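PDB 4OGZ: putative alpha-galactosidase/melibiase from Bacteroides fragilis, which probably hydrolyses terminal, non-reducing alpha-D-galactose residues from alpha-D-galactosides such as galactose oligosaccharides, galactomannans and galactolipids. Local coordinates for residues T27-Y32 / G59-K64; S106-G111 / P318-V323; E233-M238 / I249-C254; L388-E393 / V405-D410; I415-R420 / W458-A463. All coordinates share one frame; numbering follows the deposited sequence.

Contact 1 of 5, residues T27-Y32 / G59-K64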
# COMPACT_ATOMS: atom_id res chain seq x y z
N THR A 27 11.33 2.10 -19.18
CA THR A 27 9.98 2.62 -18.92
C THR A 27 10.08 3.96 -18.18
O THR A 27 11.09 4.25 -17.50
CB THR A 27 9.14 1.60 -18.14
OG1 THR A 27 9.66 1.44 -16.81
CG2 THR A 27 9.13 0.28 -18.89
N PRO A 28 9.02 4.79 -18.29
CA PRO A 28 8.98 6.00 -17.51
C PRO A 28 9.27 5.72 -16.04
O PRO A 28 8.79 4.71 -15.51
CB PRO A 28 7.51 6.50 -17.73
CG PRO A 28 7.23 6.08 -19.15
CD PRO A 28 7.93 4.75 -19.29
N PHE A 29 10.03 6.63 -15.42
CA PHE A 29 10.39 6.62 -14.00
C PHE A 29 9.95 7.91 -13.33
O PHE A 29 10.22 9.00 -13.83
CB PHE A 29 11.89 6.56 -13.82
CG PHE A 29 12.35 6.39 -12.37
CD1 PHE A 29 12.50 7.48 -11.51
CD2 PHE A 29 12.71 5.13 -11.89
CE1 PHE A 29 12.96 7.30 -10.20
CE2 PHE A 29 13.13 4.94 -10.59
CZ PHE A 29 13.22 6.01 -9.73
N LEU A 30 9.30 7.76 -12.17
CA LEU A 30 8.81 8.86 -11.39
C LEU A 30 8.91 8.53 -9.89
O LEU A 30 8.44 7.47 -9.44
CB LEU A 30 7.33 9.14 -11.74
CG LEU A 30 6.76 10.35 -11.02
CD1 LEU A 30 7.43 11.62 -11.48
CD2 LEU A 30 5.23 10.42 -11.23
N PHE A 31 9.51 9.43 -9.11
CA PHE A 31 9.58 9.25 -7.64
C PHE A 31 9.71 10.59 -6.93
O PHE A 31 10.63 11.37 -7.20
CB PHE A 31 10.74 8.34 -7.27
CG PHE A 31 10.82 8.02 -5.79
CD1 PHE A 31 9.89 7.19 -5.19
CD2 PHE A 31 11.81 8.56 -5.01
CE1 PHE A 31 9.95 6.92 -3.82
CE2 PHE A 31 11.89 8.28 -3.65
CZ PHE A 31 10.96 7.44 -3.05
N TYR A 32 8.73 10.89 -6.09
CA TYR A 32 8.82 12.01 -5.17
C TYR A 32 9.50 11.51 -3.89
O TYR A 32 9.08 10.52 -3.30
CB TYR A 32 7.44 12.57 -4.83
CG TYR A 32 7.49 13.57 -3.70
CD1 TYR A 32 7.94 14.87 -3.91
CD2 TYR A 32 7.10 13.22 -2.40
CE1 TYR A 32 7.99 15.80 -2.87
CE2 TYR A 32 7.15 14.15 -1.37
CZ TYR A 32 7.62 15.43 -1.63
OH TYR A 32 7.66 16.37 -0.63
N GLY A 59 11.46 18.01 -5.48
CA GLY A 59 11.80 16.74 -4.87
C GLY A 59 11.45 15.55 -5.74
O GLY A 59 11.45 14.40 -5.27
N ILE A 60 11.13 15.82 -7.01
CA ILE A 60 10.70 14.77 -7.93
C ILE A 60 11.86 14.35 -8.83
O ILE A 60 12.46 15.19 -9.50
CB ILE A 60 9.48 15.24 -8.76
CG1 ILE A 60 8.25 15.36 -7.87
CG2 ILE A 60 9.16 14.25 -9.85
CD1 ILE A 60 7.07 16.07 -8.52
N ILE A 61 12.13 13.04 -8.83
CA ILE A 61 13.06 12.40 -9.75
C ILE A 61 12.26 11.80 -10.89
O ILE A 61 11.22 11.15 -10.68
CB ILE A 61 13.86 11.31 -9.07
CG1 ILE A 61 14.69 11.90 -7.94
CG2 ILE A 61 14.81 10.60 -10.04
CD1 ILE A 61 15.12 10.82 -6.96
N LYS A 62 12.70 12.07 -12.12
CA LYS A 62 11.92 11.78 -13.31
C LYS A 62 12.87 11.38 -14.43
O LYS A 62 13.95 11.92 -14.56
CB LYS A 62 11.11 13.03 -13.65
CG LYS A 62 10.46 13.06 -15.00
CD LYS A 62 9.66 14.35 -15.23
CE LYS A 62 8.67 14.27 -16.44
NZ LYS A 62 7.56 13.24 -16.42
N GLY A 63 12.43 10.44 -15.25
CA GLY A 63 13.05 10.16 -16.51
C GLY A 63 12.82 8.74 -16.93
O GLY A 63 11.73 8.21 -16.83
N LYS A 64 13.88 8.10 -17.40
CA LYS A 64 13.82 6.75 -17.88
C LYS A 64 15.24 6.19 -17.85
O LYS A 64 16.14 6.84 -18.37
CB LYS A 64 13.31 6.74 -19.30
CG LYS A 64 13.63 5.46 -20.04
CD LYS A 64 12.63 5.19 -21.14
CE LYS A 64 12.63 6.26 -22.21
NZ LYS A 64 11.58 5.99 -23.23
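Phe29 and Phe31 pair with Gly63 and Ile61 as the two hydrogen-bonded pairs of an antiparallel ladder in the N-terminal Ig-like domain. Phe29 N meets Gly63 O at 2.7 Å, while Phe31 and Ile61 exchange both their bonds, Phe31 N to Ile61 O at 2.9 Å and Ile61 N to Phe31 O at 2.8 Å. On the face with the phenylalanines, Ile61 CG2 runs alongside the Phe29 ring, 3.8 Å from CE1, while Ile61 CD1 comes to the edge of the Phe31 ring. These groups pack inward on Val21, Leu88 and Ile90 of the second sheet. On the opposite face, Leu30 CD1 presses on Ile60 CG2 (3.5 Å). Tyr32, its CG anti to the backbone N (chi1 170°), sets its CD1 edge crosswise against Ile60 CG1 at 4.0 Å. Beyond this shell the same face looks toward the TIM barrel: Arg132 makes a cation-pi contact with the Tyr32 ring, and Tyr32 OH hydrogen-bonds Asp133 OD1.

Contact 2 of 5, residues S106-G111 / P318-V323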
# COMPACT_ATOMS: atom_id res chain seq x y z
N SER A 106 -10.44 4.63 -4.19
CA SER A 106 -11.76 5.28 -4.20
C SER A 106 -12.94 4.43 -3.69
O SER A 106 -14.02 4.98 -3.45
CB SER A 106 -12.05 5.71 -5.62
OG SER A 106 -12.28 4.57 -6.42
N TRP A 107 -12.74 3.13 -3.51
CA TRP A 107 -13.86 2.22 -3.30
C TRP A 107 -14.52 2.34 -1.92
O TRP A 107 -15.75 2.51 -1.85
CB TRP A 107 -13.46 0.74 -3.48
CG TRP A 107 -14.66 -0.15 -3.30
CD1 TRP A 107 -14.87 -1.06 -2.29
CD2 TRP A 107 -15.84 -0.16 -4.11
NE1 TRP A 107 -16.11 -1.64 -2.43
CE2 TRP A 107 -16.73 -1.10 -3.54
CE3 TRP A 107 -16.24 0.55 -5.26
CZ2 TRP A 107 -17.99 -1.37 -4.09
CZ3 TRP A 107 -17.50 0.28 -5.81
CH2 TRP A 107 -18.36 -0.67 -5.22
N ASN A 108 -13.73 2.22 -0.85
CA ASN A 108 -14.30 1.97 0.52
C ASN A 108 -15.15 3.10 1.08
O ASN A 108 -15.98 2.87 1.96
CB ASN A 108 -13.19 1.59 1.53
CG ASN A 108 -12.76 0.13 1.42
OD1 ASN A 108 -13.51 -0.70 0.91
ND2 ASN A 108 -11.58 -0.20 1.98
N THR A 109 -14.95 4.32 0.58
CA THR A 109 -15.75 5.47 0.99
C THR A 109 -16.72 5.92 -0.12
O THR A 109 -17.88 6.20 0.18
CB THR A 109 -14.82 6.64 1.41
OG1 THR A 109 -14.13 6.29 2.62
CG2 THR A 109 -15.63 7.94 1.64
N PHE A 110 -16.29 5.92 -1.38
CA PHE A 110 -16.99 6.61 -2.45
C PHE A 110 -17.75 5.70 -3.41
O PHE A 110 -18.73 6.14 -4.03
CB PHE A 110 -16.02 7.51 -3.23
CG PHE A 110 -15.42 8.60 -2.37
CD1 PHE A 110 -16.09 9.81 -2.20
CD2 PHE A 110 -14.23 8.39 -1.67
CE1 PHE A 110 -15.57 10.80 -1.40
CE2 PHE A 110 -13.71 9.38 -0.85
CZ PHE A 110 -14.39 10.58 -0.72
N GLY A 111 -17.36 4.44 -3.50
CA GLY A 111 -18.08 3.51 -4.36
C GLY A 111 -18.13 4.03 -5.80
O GLY A 111 -17.10 4.42 -6.36
N PRO A 318 -4.18 -7.91 2.03
CA PRO A 318 -5.33 -8.16 2.95
C PRO A 318 -6.44 -7.14 2.81
O PRO A 318 -7.29 -7.04 3.70
CB PRO A 318 -4.69 -8.08 4.35
CG PRO A 318 -3.57 -7.12 4.16
CD PRO A 318 -3.03 -7.38 2.77
N ASP A 319 -6.41 -6.43 1.68
CA ASP A 319 -7.38 -5.46 1.25
C ASP A 319 -7.14 -4.07 1.84
O ASP A 319 -6.29 -3.87 2.72
CB ASP A 319 -8.83 -5.93 1.54
CG ASP A 319 -9.83 -5.39 0.52
OD1 ASP A 319 -9.42 -4.59 -0.36
OD2 ASP A 319 -11.03 -5.79 0.59
N MSE A 320 -7.93 -3.13 1.35
CA MSE A 320 -7.79 -1.70 1.64
C MSE A 320 -8.04 -1.38 3.09
O MSE A 320 -8.83 -2.03 3.78
CB MSE A 320 -8.74 -0.98 0.66
CG MSE A 320 -8.30 -1.15 -0.83
SE MSE A 320 -9.80 -0.90 -2.12
CE MSE A 320 -11.08 -2.31 -1.65
N LEU A 321 -7.32 -0.37 3.59
CA LEU A 321 -7.50 0.12 4.96
C LEU A 321 -8.87 0.74 5.16
O LEU A 321 -9.42 1.36 4.25
CB LEU A 321 -6.47 1.17 5.31
CG LEU A 321 -5.02 0.69 5.26
CD1 LEU A 321 -4.08 1.88 5.35
CD2 LEU A 321 -4.78 -0.29 6.40
N VAL A 322 -9.43 0.51 6.35
CA VAL A 322 -10.72 1.07 6.74
C VAL A 322 -10.59 2.06 7.89
O VAL A 322 -11.59 2.60 8.39
CB VAL A 322 -11.75 -0.05 7.08
CG1 VAL A 322 -12.10 -0.84 5.82
CG2 VAL A 322 -11.25 -0.96 8.20
N VAL A 323 -9.34 2.36 8.25
CA VAL A 323 -8.98 3.43 9.18
C VAL A 323 -9.70 4.71 8.79
O VAL A 323 -9.61 5.13 7.63
CB VAL A 323 -7.44 3.71 9.14
CG1 VAL A 323 -7.05 4.86 10.06
CG2 VAL A 323 -6.64 2.47 9.51
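Asn108, on the short helix 107-110, and Val322, in the irregular chain that follows strand 315-317, have the nearest alpha carbons of the two segments at 7.2 Å, so side chains make the contact. Asn108 does most of it. With CG anti to its carbonyl carbon (chi1 -80°), the carboxamide is carried to the extended chain 320-322: ND2 sits 3.2 Å from Met320 CB, gives Leu321 O a long, weak hydrogen bond of 3.5 Å and lies 3.9 Å from Val322 CG1. Met320, present as selenomethionine, folds at its last torsion (chi3 -61°), and this bend takes CE back toward the helix. There CE faces both Asn108 OD1 (3.9 Å) and Trp107 CD1 (4.0 Å), the indole being met obliquely. Within the loop, Met320 N bonds Asp319 OD1 at 2.7 Å, coming from above the carboxylate plane. Asp319 OD2 in turn accepts from Ile279 N, and Val322 N is bonded to His347. The two segments follow strands 102-105 and 315-317 of the TIM barrel. An amide is thus set against methylene and methyl groups; its one hydrogen bond here is weak, which implies placement mainly by van der Waals contact across these segments, while Asn108 O is held separately by Ser329 OG.

Contact 3 of 5, residues E233-M238 / I249-C254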
# COMPACT_ATOMS: atom_id res chain seq x y z
N GLU A 233 -5.19 -18.61 -16.32
CA GLU A 233 -5.03 -18.25 -17.74
C GLU A 233 -5.47 -16.84 -17.99
O GLU A 233 -4.83 -16.14 -18.76
CB GLU A 233 -5.80 -19.19 -18.64
CG GLU A 233 -5.10 -20.54 -18.72
CD GLU A 233 -5.90 -21.60 -19.44
OE1 GLU A 233 -7.03 -21.33 -19.89
OE2 GLU A 233 -5.39 -22.74 -19.56
N ARG A 234 -6.58 -16.43 -17.37
CA ARG A 234 -7.11 -15.09 -17.56
C ARG A 234 -6.21 -14.02 -16.97
O ARG A 234 -6.03 -12.99 -17.55
CB ARG A 234 -8.53 -14.97 -16.99
CG ARG A 234 -9.55 -15.76 -17.76
CD ARG A 234 -10.98 -15.40 -17.37
NE ARG A 234 -11.92 -16.23 -18.12
CZ ARG A 234 -13.20 -15.94 -18.35
NH1 ARG A 234 -13.75 -14.82 -17.89
NH2 ARG A 234 -13.92 -16.79 -19.07
N TYR A 235 -5.65 -14.28 -15.80
CA TYR A 235 -4.72 -13.37 -15.19
C TYR A 235 -3.44 -13.32 -16.04
O TYR A 235 -2.88 -12.25 -16.27
CB TYR A 235 -4.50 -13.76 -13.70
CG TYR A 235 -5.60 -13.17 -12.81
CD1 TYR A 235 -5.67 -11.81 -12.57
CD2 TYR A 235 -6.63 -13.95 -12.31
CE1 TYR A 235 -6.73 -11.25 -11.81
CE2 TYR A 235 -7.66 -13.41 -11.56
CZ TYR A 235 -7.70 -12.06 -11.32
OH TYR A 235 -8.74 -11.52 -10.55
N GLU A 236 -3.01 -14.46 -16.55
CA GLU A 236 -1.77 -14.49 -17.36
C GLU A 236 -1.93 -13.67 -18.65
O GLU A 236 -0.99 -13.00 -19.08
CB GLU A 236 -1.39 -15.93 -17.67
CG GLU A 236 -0.02 -16.03 -18.33
CD GLU A 236 0.30 -17.41 -18.88
OE1 GLU A 236 -0.27 -18.40 -18.38
OE2 GLU A 236 1.14 -17.48 -19.81
N LYS A 237 -3.10 -13.73 -19.27
CA LYS A 237 -3.37 -12.92 -20.46
C LYS A 237 -3.15 -11.46 -20.16
O LYS A 237 -2.47 -10.75 -20.91
CB LYS A 237 -4.79 -13.16 -21.00
CG LYS A 237 -4.85 -14.07 -22.22
CD LYS A 237 -6.12 -14.92 -22.32
CE LYS A 237 -7.43 -14.15 -22.50
NZ LYS A 237 -7.75 -13.76 -23.91
N MSE A 238 -3.75 -10.97 -19.08
CA MSE A 238 -3.63 -9.55 -18.75
C MSE A 238 -2.25 -9.18 -18.27
O MSE A 238 -1.78 -8.08 -18.54
CB MSE A 238 -4.66 -9.17 -17.69
CG MSE A 238 -4.62 -7.69 -17.31
SE MSE A 238 -4.74 -6.48 -18.87
CE MSE A 238 -6.64 -6.01 -18.73
N ILE A 249 3.66 -1.16 -15.26
CA ILE A 249 2.33 -1.17 -14.63
C ILE A 249 2.23 -2.26 -13.60
O ILE A 249 2.49 -3.45 -13.88
CB ILE A 249 1.21 -1.32 -15.64
CG1 ILE A 249 1.27 -0.18 -16.67
CG2 ILE A 249 -0.14 -1.26 -14.95
CD1 ILE A 249 0.38 -0.38 -17.88
N VAL A 250 1.89 -1.85 -12.38
CA VAL A 250 1.66 -2.76 -11.28
C VAL A 250 0.41 -3.58 -11.56
O VAL A 250 -0.65 -3.04 -11.96
CB VAL A 250 1.54 -2.01 -9.93
CG1 VAL A 250 1.08 -2.93 -8.81
CG2 VAL A 250 2.86 -1.35 -9.56
N PHE A 251 0.51 -4.87 -11.31
CA PHE A 251 -0.60 -5.79 -11.57
C PHE A 251 -1.13 -6.31 -10.23
O PHE A 251 -0.47 -7.11 -9.58
CB PHE A 251 -0.11 -6.91 -12.49
CG PHE A 251 -1.19 -7.80 -13.02
CD1 PHE A 251 -2.48 -7.37 -13.19
CD2 PHE A 251 -0.87 -9.07 -13.45
CE1 PHE A 251 -3.43 -8.20 -13.74
CE2 PHE A 251 -1.81 -9.91 -14.03
CZ PHE A 251 -3.10 -9.47 -14.16
N SER A 252 -2.29 -5.78 -9.81
CA SER A 252 -2.94 -6.16 -8.57
C SER A 252 -4.00 -7.16 -8.94
O SER A 252 -4.97 -6.84 -9.65
CB SER A 252 -3.52 -4.94 -7.84
OG SER A 252 -4.62 -5.20 -6.93
N ILE A 253 -3.84 -8.37 -8.42
CA ILE A 253 -4.70 -9.49 -8.69
C ILE A 253 -5.77 -9.55 -7.60
O ILE A 253 -5.49 -9.44 -6.42
CB ILE A 253 -3.88 -10.76 -8.77
CG1 ILE A 253 -2.93 -10.63 -10.01
CG2 ILE A 253 -4.73 -12.02 -8.85
CD1 ILE A 253 -2.28 -11.93 -10.43
N CYS A 254 -7.01 -9.71 -8.04
CA CYS A 254 -8.15 -9.61 -7.13
C CYS A 254 -9.17 -10.69 -7.48
O CYS A 254 -10.15 -10.45 -8.23
CB CYS A 254 -8.73 -8.20 -7.19
SG CYS A 254 -10.11 -8.00 -6.02
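Tyr235 OH lies 2.9 Å from Cys254 O, but its hydrogen bond goes to Tyr219 O of strand 216-220, so the phenol reaches the backbones of two neighbouring barrel strands from the helix outside them. The phenol ring is enclosed on two sides. Ile253 CG2 sits over one face, 3.8 Å from the centroid of the Tyr235 ring and only 17° off its normal, a CH-pi contact displaced toward the rim. At the edge, in the ring plane, Phe251 CZ meets Tyr235 CD1 at 3.8 Å. A chi1 of -171° swings the Phe251 ring away from its own N and out at the helix, where CE2 abuts Tyr235 O at 3.4 Å with the oxygen near the ring plane. Ile253 CG1 lies over the centre of the Phe251 ring, so the isoleucine packs on faces of both rings. Three residues later on the helix, Met238 CG touches Phe251 CE1 obliquely at 3.8 Å before the selenomethionine bends away, toward Tyr219. Leu242, one turn farther on, also touches Phe251. Helix and strand run nearly antiparallel, at 163° with 10.5 Å between their axes. This is the second half of the beta-alpha-beta unit 216-220, 228-244, 250-254, the repeating pattern of a TIM barrel wall.

Contact 4 of 5, residues L388-E393 / V405-D410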
# COMPACT_ATOMS: atom_id res chain seq x y z
N LEU A 388 13.93 -5.39 3.70
CA LEU A 388 13.86 -6.86 3.72
C LEU A 388 12.50 -7.37 3.20
O LEU A 388 12.40 -8.45 2.66
CB LEU A 388 14.10 -7.45 5.12
CG LEU A 388 15.43 -7.22 5.82
CD1 LEU A 388 15.48 -8.01 7.12
CD2 LEU A 388 16.61 -7.62 4.96
N GLY A 389 11.43 -6.62 3.43
CA GLY A 389 10.13 -7.05 2.89
C GLY A 389 9.63 -8.39 3.39
O GLY A 389 9.02 -9.15 2.63
N ILE A 390 9.92 -8.69 4.65
CA ILE A 390 9.41 -9.88 5.27
C ILE A 390 8.01 -9.62 5.86
O ILE A 390 7.87 -8.76 6.69
CB ILE A 390 10.33 -10.32 6.38
CG1 ILE A 390 11.71 -10.74 5.76
CG2 ILE A 390 9.73 -11.47 7.20
CD1 ILE A 390 12.78 -10.90 6.80
N GLN A 391 7.05 -10.43 5.50
CA GLN A 391 5.74 -10.38 6.18
C GLN A 391 5.90 -11.01 7.54
O GLN A 391 6.45 -12.12 7.65
CB GLN A 391 4.69 -11.12 5.35
CG GLN A 391 3.33 -11.31 6.01
CD GLN A 391 2.29 -11.79 5.01
OE1 GLN A 391 2.18 -11.25 3.90
NE2 GLN A 391 1.55 -12.83 5.38
N ALA A 392 5.42 -10.32 8.57
CA ALA A 392 5.57 -10.80 9.91
C ALA A 392 4.97 -12.18 10.10
O ALA A 392 3.93 -12.52 9.56
CB ALA A 392 4.93 -9.83 10.88
N GLU A 393 5.65 -12.98 10.90
CA GLU A 393 5.18 -14.27 11.28
C GLU A 393 4.24 -14.09 12.45
O GLU A 393 4.53 -13.29 13.33
CB GLU A 393 6.37 -15.11 11.69
CG GLU A 393 6.04 -16.51 12.08
CD GLU A 393 7.26 -17.30 12.52
OE1 GLU A 393 7.79 -17.01 13.60
OE2 GLU A 393 7.70 -18.20 11.79
N VAL A 405 5.95 -11.30 14.73
CA VAL A 405 7.38 -10.91 14.64
C VAL A 405 7.91 -10.68 13.19
O VAL A 405 7.71 -11.47 12.27
CB VAL A 405 8.26 -11.89 15.42
CG1 VAL A 405 7.91 -13.31 15.06
CG2 VAL A 405 9.75 -11.60 15.19
N LYS A 406 8.50 -9.52 13.02
CA LYS A 406 8.99 -9.06 11.73
C LYS A 406 10.49 -8.72 11.87
O LYS A 406 10.87 -7.75 12.52
CB LYS A 406 8.19 -7.82 11.29
CG LYS A 406 8.40 -7.46 9.82
CD LYS A 406 7.85 -6.08 9.51
CE LYS A 406 7.57 -5.85 8.03
NZ LYS A 406 8.72 -6.11 7.13
N PRO A 407 11.35 -9.56 11.30
CA PRO A 407 12.77 -9.16 11.33
C PRO A 407 13.02 -7.94 10.46
O PRO A 407 12.52 -7.89 9.36
CB PRO A 407 13.52 -10.38 10.78
CG PRO A 407 12.51 -11.49 10.69
CD PRO A 407 11.13 -10.87 10.67
N LEU A 408 13.86 -7.00 10.93
CA LEU A 408 14.13 -5.74 10.21
C LEU A 408 15.56 -5.72 9.69
O LEU A 408 16.41 -6.53 10.11
CB LEU A 408 13.85 -4.51 11.10
CG LEU A 408 12.42 -4.45 11.71
CD1 LEU A 408 12.22 -3.29 12.67
CD2 LEU A 408 11.31 -4.37 10.65
N SER A 409 15.85 -4.78 8.80
CA SER A 409 17.09 -4.83 8.01
C SER A 409 18.35 -4.48 8.81
O SER A 409 19.43 -4.81 8.40
CB SER A 409 16.96 -3.95 6.77
OG SER A 409 16.72 -2.63 7.17
N ASP A 410 18.21 -3.84 9.96
CA ASP A 410 19.34 -3.56 10.84
C ASP A 410 19.53 -4.64 11.87
O ASP A 410 20.28 -4.47 12.81
CB ASP A 410 19.15 -2.25 11.56
CG ASP A 410 17.94 -2.29 12.49
OD1 ASP A 410 17.16 -3.27 12.40
OD2 ASP A 410 17.81 -1.37 13.32
O HOH W 1 11.31 -6.72 7.06
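The edge of the C-terminal beta sandwich begins here, where Glu393 and Val405 form an antiparallel hydrogen-bonded pair in the hairpin of strands 393-397 and 401-407. Glu393 N gives to Val405 O at 2.9 Å, and Val405 N returns to Glu393 O at 2.8 Å. Their side chains lie side by side, Val405 CG1 near Glu393 OE1. Before the hairpin the irregular chain 388-392 runs antiparallel alongside 405-409, and Lys406 bridges the gap. Its arm runs extended as far as CE, then turns at chi4 (-54°), which brings NZ to Ile390 O at 2.8 Å, 27° out of the carbonyl plane. The same ammonium gives to a water at 2.7 Å, which itself donates to Pro407 O and receives a weak bond from Ile390 N. This polar cluster is flanked by Ile390 CG2 against Pro407 CD (3.8 Å) and by Ala392 CB against Lys406 CB. Farther along, Leu388 CD1 rests on Leu408 C at 3.4 Å. Met353 of barrel helix 341-353 touches both Ala392 and Lys406, and Gln391 OE1 accepts from Asn316 ND2. The chain leaving helix 378-384 is thus bound to a strand of the sandwich it enters, the barrel-plus-sandwich layout of GH27 alpha-galactosidases.

Contact 5 of 5, residues I415-R420 / W458-A463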
# COMPACT_ATOMS: atom_id res chain seq x y z
N ILE A 415 7.98 -6.43 17.14
CA ILE A 415 7.12 -7.35 17.83
C ILE A 415 5.81 -6.69 18.04
O ILE A 415 5.75 -5.58 18.58
CB ILE A 415 7.70 -7.71 19.21
CG1 ILE A 415 8.98 -8.52 19.07
CG2 ILE A 415 6.68 -8.47 20.04
CD1 ILE A 415 8.76 -9.94 18.54
N ALA A 416 4.73 -7.36 17.64
CA ALA A 416 3.43 -6.84 17.88
C ALA A 416 2.67 -7.80 18.77
O ALA A 416 2.57 -8.98 18.47
CB ALA A 416 2.67 -6.57 16.55
N CYS A 417 2.11 -7.25 19.84
CA CYS A 417 1.27 -7.97 20.75
C CYS A 417 -0.13 -7.44 20.56
O CYS A 417 -0.40 -6.25 20.82
CB CYS A 417 1.72 -7.69 22.19
SG CYS A 417 3.41 -8.24 22.55
N LEU A 418 -1.04 -8.32 20.14
CA LEU A 418 -2.43 -7.91 19.83
C LEU A 418 -3.42 -8.59 20.71
O LEU A 418 -3.32 -9.81 20.91
CB LEU A 418 -2.73 -8.30 18.40
CG LEU A 418 -4.11 -8.08 17.79
CD1 LEU A 418 -4.38 -6.60 17.66
CD2 LEU A 418 -4.18 -8.77 16.45
N ASN A 419 -4.39 -7.81 21.20
CA ASN A 419 -5.50 -8.33 21.99
C ASN A 419 -6.65 -8.54 21.06
O ASN A 419 -7.15 -7.59 20.45
CB ASN A 419 -5.87 -7.37 23.09
CG ASN A 419 -7.03 -7.84 23.95
OD1 ASN A 419 -7.72 -8.80 23.62
ND2 ASN A 419 -7.24 -7.15 25.08
N ARG A 420 -7.08 -9.77 20.94
CA ARG A 420 -8.14 -10.08 20.00
C ARG A 420 -9.50 -10.05 20.67
O ARG A 420 -10.50 -10.08 19.97
CB ARG A 420 -7.92 -11.46 19.36
CG ARG A 420 -7.11 -11.41 18.07
CD ARG A 420 -7.03 -12.77 17.39
NE ARG A 420 -6.04 -13.58 18.09
CZ ARG A 420 -6.29 -14.61 18.87
NH1 ARG A 420 -7.50 -15.06 19.09
NH2 ARG A 420 -5.27 -15.22 19.43
N TRP A 458 8.91 -8.55 30.53
CA TRP A 458 7.87 -7.95 31.35
C TRP A 458 6.50 -8.39 30.83
O TRP A 458 6.42 -9.06 29.81
CB TRP A 458 8.00 -6.40 31.36
CG TRP A 458 7.62 -5.74 30.06
CD1 TRP A 458 6.44 -5.11 29.78
CD2 TRP A 458 8.40 -5.67 28.86
NE1 TRP A 458 6.45 -4.64 28.51
CE2 TRP A 458 7.63 -4.98 27.91
CE3 TRP A 458 9.67 -6.12 28.50
CZ2 TRP A 458 8.09 -4.72 26.62
CZ3 TRP A 458 10.13 -5.86 27.21
CH2 TRP A 458 9.33 -5.17 26.29
N VAL A 459 5.45 -8.02 31.55
CA VAL A 459 4.08 -8.33 31.16
C VAL A 459 3.53 -7.15 30.41
O VAL A 459 3.48 -6.07 30.94
CB VAL A 459 3.18 -8.65 32.38
CG1 VAL A 459 1.70 -8.71 31.96
CG2 VAL A 459 3.61 -9.96 33.06
N VAL A 460 3.15 -7.36 29.16
CA VAL A 460 2.51 -6.32 28.37
C VAL A 460 1.04 -6.33 28.74
O VAL A 460 0.41 -7.39 28.74
CB VAL A 460 2.69 -6.58 26.87
CG1 VAL A 460 1.91 -5.56 26.05
CG2 VAL A 460 4.17 -6.55 26.47
N LYS A 461 0.48 -5.17 29.08
CA LYS A 461 -0.93 -5.08 29.41
C LYS A 461 -1.66 -4.45 28.25
O LYS A 461 -1.32 -3.33 27.82
CB LYS A 461 -1.14 -4.27 30.68
CG LYS A 461 -0.77 -5.05 31.92
CD LYS A 461 -0.14 -4.16 32.98
CE LYS A 461 0.22 -4.98 34.20
NZ LYS A 461 1.26 -4.30 35.02
N LEU A 462 -2.65 -5.15 27.72
CA LEU A 462 -3.36 -4.68 26.56
C LEU A 462 -4.78 -4.42 26.92
O LEU A 462 -5.45 -5.28 27.48
CB LEU A 462 -3.28 -5.73 25.43
CG LEU A 462 -1.89 -6.08 24.93
CD1 LEU A 462 -1.98 -7.16 23.86
CD2 LEU A 462 -1.18 -4.85 24.37
N ALA A 463 -5.27 -3.22 26.59
CA ALA A 463 -6.69 -2.96 26.66
C ALA A 463 -7.42 -3.70 25.53
O ALA A 463 -6.80 -4.14 24.55
CB ALA A 463 -6.95 -1.45 26.60
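Asn419 reaches out from its strand at a chi1 of 180°, which turns CG away from its own N, while Leu462 has CG anti to the carbonyl carbon, and together these torsions turn the amide of one and the methyls of the other into a shared layer. Leu462 CD1 lands on the backbone of the facing strand, 3.5 Å from Cys417 O and 3.6 Å from Asn419 N. Its CB stands opposite Asn419 CB at 3.9 Å. Cys417 adds a looser touch, its CB 4.1 Å from Leu462 CD1 and SG 4.3 Å from Val460 CG2. At the end of the strand Asn419 ND2 gives Ala463 O a weak, bent hydrogen bond of 3.1 Å, with an angle of 128° at the hydrogen. Its amide is held more by its own chain: OD1 accepts from Ile421 N, closing an Asx turn, and ND2 also donates to Gly423 O. Val427 of strand 425-429 and Lys468 of strand 467-472 pack on Leu462. Strands 415-419 and 458-462 cross at -44°, 8.0 Å apart at closest, and belong to different sheets. Two layers meeting through inward side chains, without a shared ladder, are what defines a beta sandwich, here the C-terminal domain of the alpha-galactosidase.

Along the chain the contacts step through three domains. Contact 1 is in the N-terminal Ig-like domain, contacts 2 and 3 belong to the TIM barrel, and contacts 4 and 5 to its C-terminal end and the beta sandwich. Contact 3, a strand-helix pair of the barrel wall, falls in sequence between the two segments of contact 2, which joins chain following the first and seventh barrel strands; their centres lie 21 Å apart. Contacts 4 and 5, 19 Å apart by centres, touch: Val405 CB packs on Ile415 CD1 at 3.7 Å, from neighbouring strands 401-407 and 413-419. Contacts 1 and 5, whose centres are about 42 Å apart, lie on opposite sides of the chain's centre, consistent with accessory domains on different sides of the barrel.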